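Local coordinates for protein probable zinc protease PqqL (Escherichia coli, PDB 6OFT) that probably cleaves peptide bonds as a zinc-dependent metalloprotease of the M16 family, the present chain being the first half of this periplasmic enzyme, at residues Phe159-Ala162 with Asn163-Asn166; Gln267-Asp270 with Glu271-Ile275. All coordinates share one frame; numbering follows the deposited sequence.

Interaction 1: Phe159-Ala162 with Asn163-Asn166; sequences FLLA and NTRN
Leu161 and Thr164 are the two ends of a type II beta turn, and Thr164 grips the carbonyl oxygen of Leu161 twice. Thr164 N donates to Leu161 O at 3.2 Å, the N-H bent and the donor lying above the carbonyl plane. Thr164 OG1 donates to the same Leu161 O at 2.7 Å, tilted 23° from that plane on the same face. Both donors belong to one residue, which fixes the rotation of the threonine side chain as well as the closure of the turn.

Followed outward, Thr164 begins with CB, 3.5 Å from Leu161 O. Its chi1 of 66° sets OG1 between the backbone N and the carbonyl carbon, the rotation that swings the hydroxyl back over the turn; there Thr164 OG1 also lies 3.4 Å from Leu161 CB. The hydroxyl has a further partner in Leu167 N, so it links the turn to the backbone that follows. On the other branch, the methyl Thr164 CG2 lies 3.5 Å from Leu161 O and a little farther from Ala162 O.

At the turn's corner, Asn163 has the positive phi (64°) that a type II turn requires at its third position; its amide ND2 bonds to Lys237 O. Beyond the turn the contact is apolar and looser: Leu161 CD1 reaches Asn166 CB at 4.2 Å.

Leu161 is the first residue to leave helical angles after helix 148-160, so the turn redirects the chain as that helix ends. Arg262, from strand 256-264, bonds through NH1 to the carbonyls of Leu160 and Ala162. The turn packs on strand 303-314, where Ile313 meets Leu161 and Ala314 meets Thr164; both strands belong to the five-stranded sheet, as does strand 242-248, which touches Phe159.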
loop_
_atom_site.group_PDB
_atom_site.type_symbol
_atom_site.label_atom_id
_atom_site.label_comp_id
_atom_site.label_asym_id
_atom_site.label_seq_id
_atom_site.Cartn_x
_atom_site.Cartn_y
_atom_site.Cartn_z
ATOM N N PHE A 159 8.638 -13.690 -8.692
ATOM C CA PHE A 159 9.899 -12.960 -8.601
ATOM C C PHE A 159 9.845 -11.979 -7.437
ATOM O O PHE A 159 10.718 -11.992 -6.559
ATOM C CB PHE A 159 10.206 -12.217 -9.925
ATOM C CG PHE A 159 10.334 -13.122 -11.132
ATOM C CD1 PHE A 159 9.207 -13.522 -11.848
ATOM C CD2 PHE A 159 11.578 -13.601 -11.536
ATOM C CE1 PHE A 159 9.323 -14.398 -12.940
ATOM C CE2 PHE A 159 11.689 -14.479 -12.620
ATOM C CZ PHE A 159 10.563 -14.871 -13.315
ATOM N N LEU A 160 8.793 -11.160 -7.426
ATOM C CA LEU A 160 8.575 -10.120 -6.429
ATOM C C LEU A 160 8.295 -10.668 -5.028
ATOM O O LEU A 160 8.833 -10.133 -4.057
ATOM C CB LEU A 160 7.411 -9.223 -6.912
ATOM C CG LEU A 160 7.273 -7.799 -6.351
ATOM C CD1 LEU A 160 8.537 -6.967 -6.581
ATOM C CD2 LEU A 160 6.106 -7.099 -7.017
ATOM N N LEU A 161 7.461 -11.725 -4.912
ATOM C CA LEU A 161 7.053 -12.235 -3.603
ATOM C C LEU A 161 7.747 -13.528 -3.162
ATOM O O LEU A 161 7.228 -14.223 -2.286
ATOM C CB LEU A 161 5.516 -12.399 -3.541
ATOM C CG LEU A 161 4.618 -11.215 -3.991
ATOM C CD1 LEU A 161 3.172 -11.508 -3.682
ATOM C CD2 LEU A 161 5.023 -9.897 -3.338
ATOM N N ALA A 162 8.936 -13.842 -3.716
ATOM C CA ALA A 162 9.670 -15.046 -3.297
ATOM C C ALA A 162 9.906 -15.015 -1.774
ATOM O O ALA A 162 10.233 -13.962 -1.223
ATOM C CB ALA A 162 11.004 -15.118 -4.020
ATOM N N ASN A 163 9.655 -16.145 -1.091
ATOM C CA ASN A 163 9.860 -16.327 0.356
ATOM C C ASN A 163 8.984 -15.437 1.259
ATOM O O ASN A 163 9.356 -15.177 2.399
ATOM C CB ASN A 163 11.343 -16.171 0.722
ATOM C CG ASN A 163 12.273 -17.099 -0.012
ATOM O OD1 ASN A 163 11.910 -18.204 -0.407
ATOM N ND2 ASN A 163 13.497 -16.665 -0.210
ATOM N N THR A 164 7.806 -15.013 0.772
ATOM C CA THR A 164 6.860 -14.243 1.586
ATOM C C THR A 164 5.646 -15.136 1.862
ATOM O O THR A 164 5.341 -16.005 1.052
ATOM C CB THR A 164 6.388 -12.961 0.869
ATOM O OG1 THR A 164 5.627 -13.315 -0.269
ATOM C CG2 THR A 164 7.517 -12.041 0.458
ATOM N N ARG A 165 4.907 -14.881 2.956
ATOM C CA ARG A 165 3.650 -15.596 3.216
ATOM C C ARG A 165 2.591 -15.093 2.180
ATOM O O ARG A 165 1.713 -15.858 1.772
ATOM C CB ARG A 165 3.202 -15.367 4.676
ATOM C CG ARG A 165 1.791 -15.823 5.023
ATOM C CD ARG A 165 1.598 -17.324 5.060
ATOM N NE ARG A 165 0.371 -17.623 5.788
ATOM C CZ ARG A 165 0.056 -18.807 6.293
ATOM N NH1 ARG A 165 0.869 -19.846 6.131
ATOM N NH2 ARG A 165 -1.068 -18.962 6.975
ATOM N N ASN A 166 2.735 -13.816 1.735
ATOM C CA ASN A 166 1.925 -13.123 0.723
ATOM C C ASN A 166 1.834 -13.915 -0.578
ATOM O O ASN A 166 0.790 -13.882 -1.240
ATOM C CB ASN A 166 2.521 -11.727 0.433
ATOM C CG ASN A 166 2.601 -10.857 1.658
ATOM O OD1 ASN A 166 3.357 -11.134 2.585
ATOM N ND2 ASN A 166 1.806 -9.795 1.708
#

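Interaction 2: Gln267-Asp270 with Glu271-Ile275; sequences QVND and EQSFI
Asp270 OD1 receives two bonds from Ser273, one from the backbone and one from the hydroxyl. Ser273 N donates at 3.0 Å to Asp270 OD1 with a 159° N-H angle, nearly in line with the C-O bond: the capping bond that makes Asp270 the N-cap of helix 271-296. Ser273 OG gives its proton to the same Asp270 OD1 at 2.7 Å, on the anti side and from the opposite face of the carboxylate. The aspartate's chi1 of 65° turns the carboxylate back over the first helical turn, where both donors lie.

In the next shell, Ser273 OG accepts from Asn269 N at 3.1 Å, so the hydroxyl relays the loop backbone to the carboxylate. Asp270 also takes part through its main chain, its O accepting from Phe274 N at 3.0 Å. Further out, Val268 CG1 lies 3.9 Å from Phe274 CD2, the two side chains meeting at a slant, while Val268 CG2 rests 3.7 Å from Ser273 O.

Helix 398-408 backs this arrangement: Leu404 and Leu408 touch Phe274, and Arg407 forms a salt bridge with Glu271. An alanine in place of Asp270 would probably leave Ser273 N without its capping acceptor and the serine hydroxyl without the acceptor for its proton.

Chemically, Ser273 N lies in the first turn, with no helical carbonyl before it to bond, and Asp270 OD1 takes that place. The negative charge is likely to be stabilised by the helix dipole and by the two donors of Ser273, which would favour the ionised form of Asp270.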
loop_
_atom_site.group_PDB
_atom_site.type_symbol
_atom_site.label_atom_id
_atom_site.label_comp_id
_atom_site.label_asym_id
_atom_site.label_seq_id
_atom_site.Cartn_x
_atom_site.Cartn_y
_atom_site.Cartn_z
ATOM N N GLN A 267 10.062 0.256 9.640
ATOM C CA GLN A 267 8.877 0.974 10.095
ATOM C C GLN A 267 9.394 2.294 10.679
ATOM O O GLN A 267 10.332 2.269 11.477
ATOM C CB GLN A 267 8.164 0.155 11.189
ATOM C CG GLN A 267 7.727 -1.236 10.737
ATOM C CD GLN A 267 6.395 -1.215 10.043
ATOM O OE1 GLN A 267 6.273 -0.809 8.878
ATOM N NE2 GLN A 267 5.368 -1.664 10.754
ATOM N N VAL A 268 8.826 3.434 10.259
ATOM C CA VAL A 268 9.250 4.742 10.769
ATOM C C VAL A 268 8.576 5.000 12.137
ATOM O O VAL A 268 7.410 5.403 12.198
ATOM C CB VAL A 268 9.064 5.908 9.743
ATOM C CG1 VAL A 268 9.473 7.255 10.341
ATOM C CG2 VAL A 268 9.837 5.646 8.457
ATOM N N ASN A 269 9.313 4.733 13.227
ATOM C CA ASN A 269 8.809 4.955 14.588
ATOM C C ASN A 269 9.791 5.750 15.475
ATOM O O ASN A 269 9.448 6.077 16.614
ATOM C CB ASN A 269 8.352 3.639 15.267
ATOM C CG ASN A 269 9.348 2.513 15.231
ATOM O OD1 ASN A 269 10.513 2.656 15.615
ATOM N ND2 ASN A 269 8.894 1.353 14.780
ATOM N N ASP A 270 10.991 6.081 14.940
ATOM C CA ASP A 270 12.019 6.846 15.639
ATOM C C ASP A 270 12.890 7.644 14.655
ATOM O O ASP A 270 12.673 7.562 13.441
ATOM C CB ASP A 270 12.845 5.959 16.607
ATOM C CG ASP A 270 13.709 4.867 15.993
ATOM O OD1 ASP A 270 13.810 4.812 14.754
ATOM O OD2 ASP A 270 14.310 4.082 16.764
ATOM N N GLU A 271 13.873 8.400 15.173
ATOM C CA GLU A 271 14.759 9.272 14.382
ATOM C C GLU A 271 15.666 8.525 13.402
ATOM O O GLU A 271 15.755 8.934 12.247
ATOM C CB GLU A 271 15.563 10.203 15.292
ATOM C CG GLU A 271 14.637 11.136 16.045
ATOM C CD GLU A 271 15.230 12.326 16.770
ATOM O OE1 GLU A 271 16.474 12.463 16.815
ATOM O OE2 GLU A 271 14.433 13.122 17.311
ATOM N N GLN A 272 16.278 7.412 13.839
ATOM C CA GLN A 272 17.137 6.559 13.018
ATOM C C GLN A 272 16.330 5.951 11.852
ATOM O O GLN A 272 16.794 6.004 10.713
ATOM C CB GLN A 272 17.768 5.455 13.896
ATOM C CG GLN A 272 18.733 4.516 13.173
ATOM C CD GLN A 272 19.133 3.334 14.033
ATOM O OE1 GLN A 272 18.688 2.201 13.822
ATOM N NE2 GLN A 272 19.984 3.566 15.023
ATOM N N SER A 273 15.115 5.415 12.121
ATOM C CA SER A 273 14.297 4.809 11.059
ATOM C C SER A 273 13.671 5.871 10.131
ATOM O O SER A 273 13.466 5.590 8.955
ATOM C CB SER A 273 13.272 3.826 11.621
ATOM O OG SER A 273 12.361 4.438 12.519
ATOM N N PHE A 274 13.469 7.106 10.627
ATOM C CA PHE A 274 12.999 8.221 9.799
ATOM C C PHE A 274 14.094 8.537 8.756
ATOM O O PHE A 274 13.773 8.753 7.592
ATOM C CB PHE A 274 12.701 9.478 10.655
ATOM C CG PHE A 274 12.185 10.675 9.878
ATOM C CD1 PHE A 274 13.067 11.577 9.287
ATOM C CD2 PHE A 274 10.821 10.897 9.735
ATOM C CE1 PHE A 274 12.590 12.681 8.566
ATOM C CE2 PHE A 274 10.345 11.995 9.004
ATOM C CZ PHE A 274 11.232 12.883 8.430
ATOM N N ILE A 275 15.375 8.553 9.183
ATOM C CA ILE A 275 16.532 8.834 8.327
ATOM C C ILE A 275 16.712 7.728 7.288
ATOM O O ILE A 275 16.934 8.041 6.121
ATOM C CB ILE A 275 17.834 9.098 9.150
ATOM C CG1 ILE A 275 17.738 10.418 9.945
ATOM C CG2 ILE A 275 19.088 9.091 8.243
ATOM C CD1 ILE A 275 18.650 10.479 11.176
#

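Overall arrangement
From the N terminus, interaction 1 comes first, where helix 148-160 ends and the chain turns into the loop leading to helix 175-180. Interaction 2 follows in series, where the loop after strand 256-264 enters helix 271-296. Each closes a short local loop; they neither nest nor cross. Interaction 1 belongs to the insulinase-type M16 region and sets a helix's exit against strand 303-314 of the five-stranded sheet; interaction 2, in the M16 inactive-domain region, sets a helix's start beside helix 398-408. The centres of interactions 1 and 2 are about 25 Å apart, without touching. Strand 256-264 relates them: it supplies Arg262 to interaction 1 and then runs on into the loop of interaction 2.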